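Local structure of delta-1-pyrroline-5-carboxylate dehydrogenase, mitochondrial (Mus musculus, 4E3X) at residues F169-L180 and P532-R540; R139-T147 and A158-I167. The protein oxidises L-glutamate gamma-semialdehyde to glutamate with NAD+, the second step of proline breakdown, as a mitochondrial homodimer of the aldehyde dehydrogenase family. One frame throughout, in Å; residues are numbered along the deposited sequence.

Contact 1: residues F169-L180 and P532-R540; sequences FFRFNAKFAVEL and PGGPHYILR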
loop_
_atom_site.group_PDB
_atom_site.type_symbol
_atom_site.label_atom_id
_atom_site.label_comp_id
_atom_site.label_asym_id
_atom_site.label_seq_id
_atom_site.Cartn_x
_atom_site.Cartn_y
_atom_site.Cartn_z
ATOM N N PHE B 169 10.067 -13.715 11.744
ATOM C CA PHE B 169 9.760 -12.342 11.333
ATOM C C PHE B 169 11.041 -11.512 11.344
ATOM O O PHE B 169 11.339 -10.796 10.388
ATOM C CB PHE B 169 8.771 -11.664 12.287
ATOM C CG PHE B 169 7.321 -11.973 12.015
ATOM C CD1 PHE B 169 6.794 -11.911 10.734
ATOM C CD2 PHE B 169 6.471 -12.279 13.070
ATOM C CE1 PHE B 169 5.440 -12.179 10.510
ATOM C CE2 PHE B 169 5.119 -12.537 12.857
ATOM C CZ PHE B 169 4.606 -12.492 11.575
ATOM N N PHE B 170 11.794 -11.588 12.439
ATOM C CA PHE B 170 12.991 -10.768 12.566
ATOM C C PHE B 170 14.032 -11.118 11.500
ATOM O O PHE B 170 14.607 -10.221 10.876
ATOM C CB PHE B 170 13.588 -10.890 13.971
ATOM C CG PHE B 170 12.833 -10.135 15.031
ATOM C CD1 PHE B 170 11.703 -9.386 14.725
ATOM C CD2 PHE B 170 13.265 -10.179 16.346
ATOM C CE1 PHE B 170 11.024 -8.687 15.717
ATOM C CE2 PHE B 170 12.593 -9.481 17.337
ATOM C CZ PHE B 170 11.467 -8.739 17.023
ATOM N N ARG B 171 14.261 -12.407 11.262
ATOM C CA ARG B 171 15.280 -12.811 10.283
ATOM C C ARG B 171 14.846 -12.575 8.839
ATOM O O ARG B 171 15.603 -12.017 8.040
ATOM C CB ARG B 171 15.717 -14.266 10.466
ATOM C CG ARG B 171 16.388 -14.558 11.788
ATOM C CD ARG B 171 17.376 -15.710 11.640
ATOM N NE ARG B 171 17.899 -16.182 12.924
ATOM C CZ ARG B 171 17.509 -17.308 13.525
ATOM N NH1 ARG B 171 16.580 -18.081 12.968
ATOM N NH2 ARG B 171 18.033 -17.650 14.695
ATOM N N PHE B 172 13.636 -13.006 8.496
ATOM C CA PHE B 172 13.150 -12.844 7.130
ATOM C C PHE B 172 12.920 -11.381 6.758
ATOM O O PHE B 172 13.275 -10.967 5.655
ATOM C CB PHE B 172 11.898 -13.680 6.882
ATOM C CG PHE B 172 12.193 -15.129 6.607
ATOM C CD1 PHE B 172 12.340 -15.594 5.304
ATOM C CD2 PHE B 172 12.349 -16.026 7.652
ATOM C CE1 PHE B 172 12.626 -16.935 5.051
ATOM C CE2 PHE B 172 12.637 -17.363 7.402
ATOM C CZ PHE B 172 12.764 -17.816 6.102
ATOM N N ASN B 173 12.339 -10.586 7.652
ATOM C CA ASN B 173 12.182 -9.165 7.342
ATOM C C ASN B 173 13.542 -8.479 7.175
ATOM O O ASN B 173 13.704 -7.624 6.312
ATOM C CB ASN B 173 11.324 -8.436 8.369
ATOM C CG ASN B 173 9.850 -8.681 8.162
ATOM O OD1 ASN B 173 9.386 -8.802 7.024
ATOM N ND2 ASN B 173 9.099 -8.746 9.260
ATOM N N ALA B 174 14.533 -8.865 7.983
ATOM C CA ALA B 174 15.886 -8.346 7.788
ATOM C C ALA B 174 16.409 -8.691 6.392
ATOM O O ALA B 174 16.963 -7.834 5.702
ATOM C CB ALA B 174 16.825 -8.875 8.853
ATOM N N LYS B 175 16.237 -9.944 5.971
ATOM C CA LYS B 175 16.631 -10.332 4.620
ATOM C C LYS B 175 15.898 -9.512 3.565
ATOM O O LYS B 175 16.525 -8.963 2.659
ATOM C CB LYS B 175 16.377 -11.825 4.383
ATOM C CG LYS B 175 16.614 -12.275 2.944
ATOM C CD LYS B 175 16.104 -13.689 2.702
ATOM C CE LYS B 175 16.325 -14.122 1.256
ATOM N NZ LYS B 175 17.778 -14.241 0.932
ATOM N N PHE B 176 14.576 -9.413 3.691
ATOM C CA PHE B 176 13.779 -8.694 2.706
ATOM C C PHE B 176 14.222 -7.231 2.615
ATOM O O PHE B 176 14.325 -6.668 1.524
ATOM C CB PHE B 176 12.290 -8.766 3.056
ATOM C CG PHE B 176 11.712 -10.163 3.042
ATOM C CD1 PHE B 176 12.173 -11.122 2.154
ATOM C CD2 PHE B 176 10.698 -10.510 3.925
ATOM C CE1 PHE B 176 11.623 -12.403 2.147
ATOM C CE2 PHE B 176 10.144 -11.776 3.925
ATOM C CZ PHE B 176 10.617 -12.727 3.045
ATOM N N ALA B 177 14.505 -6.627 3.763
ATOM C CA ALA B 177 14.898 -5.216 3.808
ATOM C C ALA B 177 16.298 -4.960 3.241
ATOM O O ALA B 177 16.500 -4.019 2.468
ATOM C CB ALA B 177 14.792 -4.683 5.216
ATOM N N VAL B 178 17.264 -5.790 3.623
ATOM C CA VAL B 178 18.613 -5.636 3.101
ATOM C C VAL B 178 18.617 -5.818 1.581
ATOM O O VAL B 178 19.264 -5.059 0.847
ATOM C CB VAL B 178 19.589 -6.620 3.789
ATOM C CG1 VAL B 178 20.878 -6.779 2.986
ATOM C CG2 VAL B 178 19.872 -6.168 5.222
ATOM N N GLU B 179 17.853 -6.795 1.100
ATOM C CA GLU B 179 17.849 -7.099 -0.321
ATOM C C GLU B 179 17.008 -6.104 -1.122
ATOM O O GLU B 179 17.278 -5.893 -2.298
ATOM C CB GLU B 179 17.454 -8.561 -0.553
ATOM C CG GLU B 179 18.499 -9.504 0.059
ATOM C CD GLU B 179 18.224 -10.985 -0.136
ATOM O OE1 GLU B 179 17.191 -11.352 -0.733
ATOM O OE2 GLU B 179 19.057 -11.789 0.332
ATOM N N LEU B 180 16.033 -5.458 -0.478
ATOM C CA LEU B 180 15.218 -4.442 -1.150
ATOM C C LEU B 180 16.081 -3.304 -1.683
ATOM O O LEU B 180 15.786 -2.718 -2.722
ATOM C CB LEU B 180 14.155 -3.879 -0.198
ATOM C CG LEU B 180 13.302 -2.710 -0.710
ATOM C CD1 LEU B 180 12.478 -3.108 -1.940
ATOM C CD2 LEU B 180 12.401 -2.167 0.402
ATOM N N PRO B 532 2.117 -9.829 5.977
ATOM C CA PRO B 532 3.279 -10.068 6.842
ATOM C C PRO B 532 3.708 -11.528 6.719
ATOM O O PRO B 532 2.861 -12.424 6.619
ATOM C CB PRO B 532 2.739 -9.762 8.248
ATOM C CG PRO B 532 1.251 -9.951 8.133
ATOM C CD PRO B 532 0.925 -9.446 6.755
ATOM N N GLY B 533 5.014 -11.755 6.714
ATOM C CA GLY B 533 5.545 -13.079 6.463
ATOM C C GLY B 533 6.022 -13.248 5.031
ATOM O O GLY B 533 6.702 -14.225 4.703
ATOM N N GLY B 534 5.651 -12.304 4.167
ATOM C CA GLY B 534 6.138 -12.284 2.800
ATOM C C GLY B 534 7.049 -11.103 2.520
ATOM O O GLY B 534 7.247 -10.241 3.376
ATOM N N PRO B 535 7.587 -11.044 1.301
ATOM C CA PRO B 535 8.638 -10.096 0.927
ATOM C C PRO B 535 8.141 -8.671 0.672
ATOM O O PRO B 535 8.957 -7.765 0.526
ATOM C CB PRO B 535 9.195 -10.707 -0.365
ATOM C CG PRO B 535 8.016 -11.415 -0.962
ATOM C CD PRO B 535 7.274 -11.989 0.210
ATOM N N HIS B 536 6.832 -8.469 0.618
ATOM C CA HIS B 536 6.294 -7.164 0.240
ATOM C C HIS B 536 5.781 -6.335 1.410
ATOM O O HIS B 536 5.553 -5.133 1.275
ATOM C CB HIS B 536 5.180 -7.345 -0.789
ATOM C CG HIS B 536 5.611 -8.098 -2.003
ATOM N ND1 HIS B 536 4.993 -9.257 -2.416
ATOM C CD2 HIS B 536 6.608 -7.865 -2.888
ATOM C CE1 HIS B 536 5.591 -9.707 -3.503
ATOM N NE2 HIS B 536 6.575 -8.880 -3.811
ATOM N N TYR B 537 5.578 -6.982 2.553
ATOM C CA TYR B 537 5.039 -6.306 3.733
ATOM C C TYR B 537 5.815 -5.043 4.100
ATOM O O TYR B 537 5.211 -4.011 4.408
ATOM C CB TYR B 537 5.059 -7.282 4.897
ATOM C CG TYR B 537 4.504 -6.769 6.204
ATOM C CD1 TYR B 537 3.153 -6.471 6.337
ATOM C CD2 TYR B 537 5.321 -6.635 7.319
ATOM C CE1 TYR B 537 2.632 -6.038 7.542
ATOM C CE2 TYR B 537 4.812 -6.200 8.533
ATOM C CZ TYR B 537 3.464 -5.911 8.640
ATOM O OH TYR B 537 2.950 -5.493 9.850
ATOM N N ILE B 538 7.142 -5.116 4.054
ATOM C CA ILE B 538 7.975 -3.986 4.458
ATOM C C ILE B 538 7.763 -2.758 3.575
ATOM O O ILE B 538 8.035 -1.635 4.002
ATOM C CB ILE B 538 9.481 -4.330 4.500
ATOM C CG1 ILE B 538 9.920 -4.969 3.181
ATOM C CG2 ILE B 538 9.801 -5.213 5.705
ATOM C CD1 ILE B 538 11.418 -5.087 3.043
ATOM N N LEU B 539 7.245 -2.963 2.366
ATOM C CA LEU B 539 7.008 -1.849 1.447
ATOM C C LEU B 539 5.954 -0.870 1.961
ATOM O O LEU B 539 5.931 0.293 1.550
ATOM C CB LEU B 539 6.641 -2.348 0.050
ATOM C CG LEU B 539 7.798 -3.028 -0.674
ATOM C CD1 LEU B 539 7.304 -3.797 -1.880
ATOM C CD2 LEU B 539 8.829 -1.986 -1.077
ATOM N N ARG B 540 5.066 -1.329 2.840
ATOM C CA ARG B 540 4.101 -0.398 3.421
ATOM C C ARG B 540 4.773 0.624 4.340
ATOM O O ARG B 540 4.196 1.677 4.629
ATOM C CB ARG B 540 3.015 -1.137 4.202
ATOM C CG ARG B 540 2.079 -2.009 3.350
ATOM C CD ARG B 540 1.381 -1.238 2.199
ATOM N NE ARG B 540 0.356 -0.289 2.656
ATOM C CZ ARG B 540 0.192 0.949 2.179
ATOM N NH1 ARG B 540 1.009 1.427 1.249
ATOM N NH2 ARG B 540 -0.782 1.723 2.648
HETATM O O HOH W 1 8.442 -7.895 4.206
HETATM O O HOH W 2 7.081 -10.046 6.173
#

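Contact 2: residues R139-T147 and A158-I167; sequences RRAEVLAKT and AEIDAAAELI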
loop_
_atom_site.group_PDB
_atom_site.type_symbol
_atom_site.label_atom_id
_atom_site.label_comp_id
_atom_site.label_asym_id
_atom_site.label_seq_id
_atom_site.Cartn_x
_atom_site.Cartn_y
_atom_site.Cartn_z
ATOM N N ARG B 139 17.378 -16.763 25.426
ATOM C CA ARG B 139 16.123 -16.166 25.887
ATOM C C ARG B 139 14.891 -16.970 25.486
ATOM O O ARG B 139 13.767 -16.559 25.773
ATOM C CB ARG B 139 15.993 -14.712 25.408
ATOM C CG ARG B 139 17.165 -13.827 25.809
ATOM C CD ARG B 139 17.220 -13.594 27.319
ATOM N NE ARG B 139 16.547 -12.360 27.722
ATOM C CZ ARG B 139 17.125 -11.162 27.717
ATOM N NH1 ARG B 139 16.441 -10.091 28.099
ATOM N NH2 ARG B 139 18.387 -11.026 27.325
ATOM N N ARG B 140 15.099 -18.107 24.829
ATOM C CA ARG B 140 13.970 -18.895 24.335
ATOM C C ARG B 140 13.051 -19.331 25.469
ATOM O O ARG B 140 11.836 -19.160 25.398
ATOM C CB ARG B 140 14.445 -20.127 23.552
ATOM C CG ARG B 140 13.394 -20.644 22.562
ATOM C CD ARG B 140 13.731 -22.049 22.069
ATOM N NE ARG B 140 12.999 -22.431 20.862
ATOM C CZ ARG B 140 13.468 -22.268 19.628
ATOM N NH1 ARG B 140 12.749 -22.658 18.583
ATOM N NH2 ARG B 140 14.659 -21.705 19.439
ATOM N N ALA B 141 13.629 -19.909 26.515
ATOM C CA ALA B 141 12.815 -20.457 27.590
ATOM C C ALA B 141 12.009 -19.350 28.273
ATOM O O ALA B 141 10.835 -19.539 28.601
ATOM C CB ALA B 141 13.681 -21.227 28.593
ATOM N N GLU B 142 12.632 -18.191 28.467
ATOM C CA GLU B 142 11.950 -17.046 29.061
ATOM C C GLU B 142 10.718 -16.614 28.268
ATOM O O GLU B 142 9.629 -16.464 28.832
ATOM C CB GLU B 142 12.916 -15.865 29.178
ATOM C CG GLU B 142 12.248 -14.595 29.695
ATOM C CD GLU B 142 13.069 -13.338 29.462
ATOM O OE1 GLU B 142 14.282 -13.445 29.187
ATOM O OE2 GLU B 142 12.491 -12.236 29.565
ATOM N N VAL B 143 10.880 -16.386 26.969
ATOM C CA VAL B 143 9.741 -15.892 26.188
ATOM C C VAL B 143 8.648 -16.953 26.047
ATOM O O VAL B 143 7.461 -16.627 26.030
ATOM C CB VAL B 143 10.139 -15.271 24.821
ATOM C CG1 VAL B 143 11.091 -14.092 25.040
ATOM C CG2 VAL B 143 10.737 -16.307 23.881
ATOM N N LEU B 144 9.050 -18.216 25.953
ATOM C CA LEU B 144 8.066 -19.292 25.941
ATOM C C LEU B 144 7.270 -19.314 27.247
ATOM O O LEU B 144 6.040 -19.358 27.233
ATOM C CB LEU B 144 8.744 -20.643 25.704
ATOM C CG LEU B 144 8.839 -21.126 24.254
ATOM C CD1 LEU B 144 9.408 -20.082 23.322
ATOM C CD2 LEU B 144 9.667 -22.398 24.206
ATOM N N ALA B 145 7.980 -19.298 28.372
ATOM C CA ALA B 145 7.338 -19.411 29.674
ATOM C C ALA B 145 6.393 -18.243 29.918
ATOM O O ALA B 145 5.293 -18.425 30.457
ATOM C CB ALA B 145 8.386 -19.498 30.781
ATOM N N LYS B 146 6.813 -17.047 29.510
ATOM C CA LYS B 146 5.993 -15.863 29.730
ATOM C C LYS B 146 4.732 -15.893 28.868
ATOM O O LYS B 146 3.689 -15.398 29.277
ATOM C CB LYS B 146 6.810 -14.594 29.482
ATOM C CG LYS B 146 7.845 -14.373 30.573
ATOM C CD LYS B 146 8.708 -13.141 30.354
ATOM C CE LYS B 146 9.625 -12.937 31.543
ATOM N NZ LYS B 146 10.528 -11.764 31.368
ATOM N N THR B 147 4.836 -16.480 27.684
ATOM C CA THR B 147 3.687 -16.636 26.806
ATOM C C THR B 147 2.744 -17.727 27.348
ATOM O O THR B 147 1.517 -17.593 27.312
ATOM C CB THR B 147 4.157 -16.943 25.368
ATOM O OG1 THR B 147 4.974 -15.858 24.895
ATOM C CG2 THR B 147 2.982 -17.117 24.424
ATOM N N ALA B 158 3.324 -22.036 22.401
ATOM C CA ALA B 158 4.269 -20.974 22.722
ATOM C C ALA B 158 5.491 -21.064 21.808
ATOM O O ALA B 158 5.982 -20.054 21.306
ATOM C CB ALA B 158 4.677 -21.065 24.168
ATOM N N GLU B 159 5.967 -22.286 21.587
ATOM C CA GLU B 159 7.148 -22.528 20.765
ATOM C C GLU B 159 6.991 -22.032 19.333
ATOM O O GLU B 159 7.893 -21.388 18.798
ATOM C CB GLU B 159 7.513 -24.018 20.776
ATOM C CG GLU B 159 8.449 -24.460 19.662
ATOM C CD GLU B 159 9.902 -24.045 19.865
ATOM O OE1 GLU B 159 10.212 -23.320 20.836
ATOM O OE2 GLU B 159 10.740 -24.461 19.041
ATOM N N ILE B 160 5.856 -22.323 18.710
ATOM C CA ILE B 160 5.661 -21.891 17.330
ATOM C C ILE B 160 5.450 -20.388 17.198
ATOM O O ILE B 160 5.621 -19.843 16.112
ATOM C CB ILE B 160 4.527 -22.653 16.609
ATOM C CG1 ILE B 160 3.156 -22.299 17.187
ATOM C CG2 ILE B 160 4.789 -24.155 16.638
ATOM C CD1 ILE B 160 2.002 -23.012 16.491
ATOM N N ASP B 161 5.109 -19.737 18.310
ATOM C CA ASP B 161 4.778 -18.316 18.344
ATOM C C ASP B 161 5.956 -17.467 18.841
ATOM O O ASP B 161 6.632 -16.800 18.050
ATOM C CB ASP B 161 3.536 -18.123 19.236
ATOM C CG ASP B 161 3.246 -16.662 19.576
ATOM O OD1 ASP B 161 3.747 -15.762 18.875
ATOM O OD2 ASP B 161 2.501 -16.421 20.559
ATOM N N ALA B 162 6.188 -17.481 20.154
ATOM C CA ALA B 162 7.169 -16.586 20.777
ATOM C C ALA B 162 8.591 -16.888 20.350
ATOM O O ALA B 162 9.451 -16.007 20.362
ATOM C CB ALA B 162 7.052 -16.639 22.290
ATOM N N ALA B 163 8.850 -18.141 20.000
ATOM C CA ALA B 163 10.140 -18.478 19.434
ATOM C C ALA B 163 10.065 -18.443 17.909
ATOM O O ALA B 163 10.428 -17.448 17.303
ATOM C CB ALA B 163 10.629 -19.830 19.943
ATOM N N ALA B 164 9.559 -19.506 17.291
ATOM C CA ALA B 164 9.714 -19.672 15.849
ATOM C C ALA B 164 9.181 -18.520 15.003
ATOM O O ALA B 164 9.919 -17.968 14.202
ATOM C CB ALA B 164 9.111 -20.976 15.386
ATOM N N GLU B 165 7.920 -18.140 15.176
ATOM C CA GLU B 165 7.365 -17.104 14.314
ATOM C C GLU B 165 8.043 -15.754 14.523
ATOM O O GLU B 165 8.337 -15.056 13.558
ATOM C CB GLU B 165 5.855 -16.968 14.498
ATOM C CG GLU B 165 5.227 -16.095 13.428
ATOM C CD GLU B 165 3.717 -16.137 13.451
ATOM O OE1 GLU B 165 3.142 -16.255 14.553
ATOM O OE2 GLU B 165 3.103 -16.058 12.366
ATOM N N LEU B 166 8.282 -15.389 15.779
ATOM C CA LEU B 166 8.908 -14.107 16.085
ATOM C C LEU B 166 10.332 -14.043 15.529
ATOM O O LEU B 166 10.728 -13.072 14.879
ATOM C CB LEU B 166 8.914 -13.883 17.597
ATOM C CG LEU B 166 9.587 -12.581 18.032
ATOM C CD1 LEU B 166 8.991 -11.392 17.297
ATOM C CD2 LEU B 166 9.438 -12.409 19.534
ATOM N N ILE B 167 11.090 -15.100 15.780
ATOM C CA ILE B 167 12.434 -15.216 15.241
ATOM C C ILE B 167 12.416 -15.124 13.710
ATOM O O ILE B 167 13.217 -14.396 13.108
ATOM C CB ILE B 167 13.083 -16.539 15.694
ATOM C CG1 ILE B 167 13.415 -16.489 17.191
ATOM C CG2 ILE B 167 14.334 -16.848 14.889
ATOM C CD1 ILE B 167 13.662 -17.874 17.788
#

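Contact 1: residues F169-L180 and P532-R540
Asn173 OD1 and Gly534 O face each other across two waters, each within hydrogen-bonding distance of both oxygens, though the water protons need not serve every acceptor at once. One water also accepts from Gly533 N at 2.7 Å from its oxygen, the other from Ile538 N at 3.1 Å. The amide oxygen of the helix is thus linked through the waters to Gly533 N, Gly534 O and Ile538 N. Gly533 makes the bend with a positive phi of 100°, a backbone shape that comes easily to glycine.

Beside the waters, Phe176 lies with one ring face against the loop. Pro535 CA sits almost on the ring normal in a CH-pi contact, 3.6 Å from the ring centroid, and Pro535 CB reaches the rim at CE1. Gly534 O approaches the same ring obliquely, 3.3 Å from Phe176 CE2. On the opposite face is Phe172 O. Two turns earlier in the helix, Phe169 turns a ring edge to the loop, its CE1 3.8 Å from Gly533 N.

With chi1 at 52° and an extended chi2 of 169°, Ile538 packs CD1 on the backbone of Phe176 and Ala177, 3.5 Å from Ala177 N. Its other branch, CG2, lies alongside Asn173 OD1. Leu180 CD2 meets Leu539 CD2.

The active site is close by: the Pro532 side chain is about 6 Å from that of the proton acceptor Glu314, and the Phe169 side chain about 6 Å from a bound proline. At the dimer interface, Leu180 packs on His536 of the second subunit. The loop, between strands 523-524 and 542-550, rests on helix 155-180; helix 213-225 touches both sides through Asn218, while helix 121-136 flanks the long helix at Ala177 and Val178.

Contact 2: residues R139-T147 and A158-I167
The guanidinium of Arg140 has Ala163 CB over one face, offset toward the rim, and the carboxylate of Glu159 at its edge; Ile167 CD1 comes in obliquely. Arginine and glutamate pair side-on, NE to OE1 at 2.9 Å and NH1 to OE2 at 2.7 Å, with the two planes 35° apart. The NE bond lies nearly in the guanidinium plane and uses the syn lone pair of OE1, whereas the NH1 bond is more tilted. Arg140 arrives extended, while Glu159 folds at chi2 (75°) to bring its carboxylate alongside. Further partners fix the pair: Glu35 and Ser136 O hold Arg140 NH2, and Leu38 N reaches Glu159 OE2.

One turn on, Leu144 is a knob in the hole formed by Ala158, Glu159, Ala162 and Ala163, with CD1 3.6 Å from Ala163 CB and CD2 3.5 Å from Glu159 OE1. Thr147 OG1 bonds back to Val143 O and sits 3.4 Å from Ala162 CB. Val143 CG2 covers Ala162 O, a buried oxygen with no hydrogen-bonding partner in the model. It lies within the pi-type turn of 159-165, where Leu166 N, its usual helical donor, bonds to Asp161 O instead.

The axes of helices 140-147 and 158-167 approach to 8.7 Å, consistent with the small alanines on the facing side, and cross at 132°, well on the way to antiparallel. This is a buried helical hairpin of the aldehyde dehydrogenase fold in which Leu144 is a knob in a hole of the facing helix, and its second helix carries Glu165 into the pocket that holds a bound proline.

How the contacts relate
From the N terminus, the chain runs through helix 140-151, turns sharply, and enters helix 155-180. Contact 2 closes this short hairpin, with just ten residues between its segments. The same long helix then continues straight into contact 1, whose other half arrives after 351 intervening residues, past the parallel sheet and most of the NAD+-binding residues near it, and the catalytic Glu314 and Cys348. The two closures are in series, neither nesting nor crossing, with centres about 20 Å apart. Helix 155-180 therefore joins its helical neighbours at one end to the late loop before strand 542-550 and the dimer interface at the other.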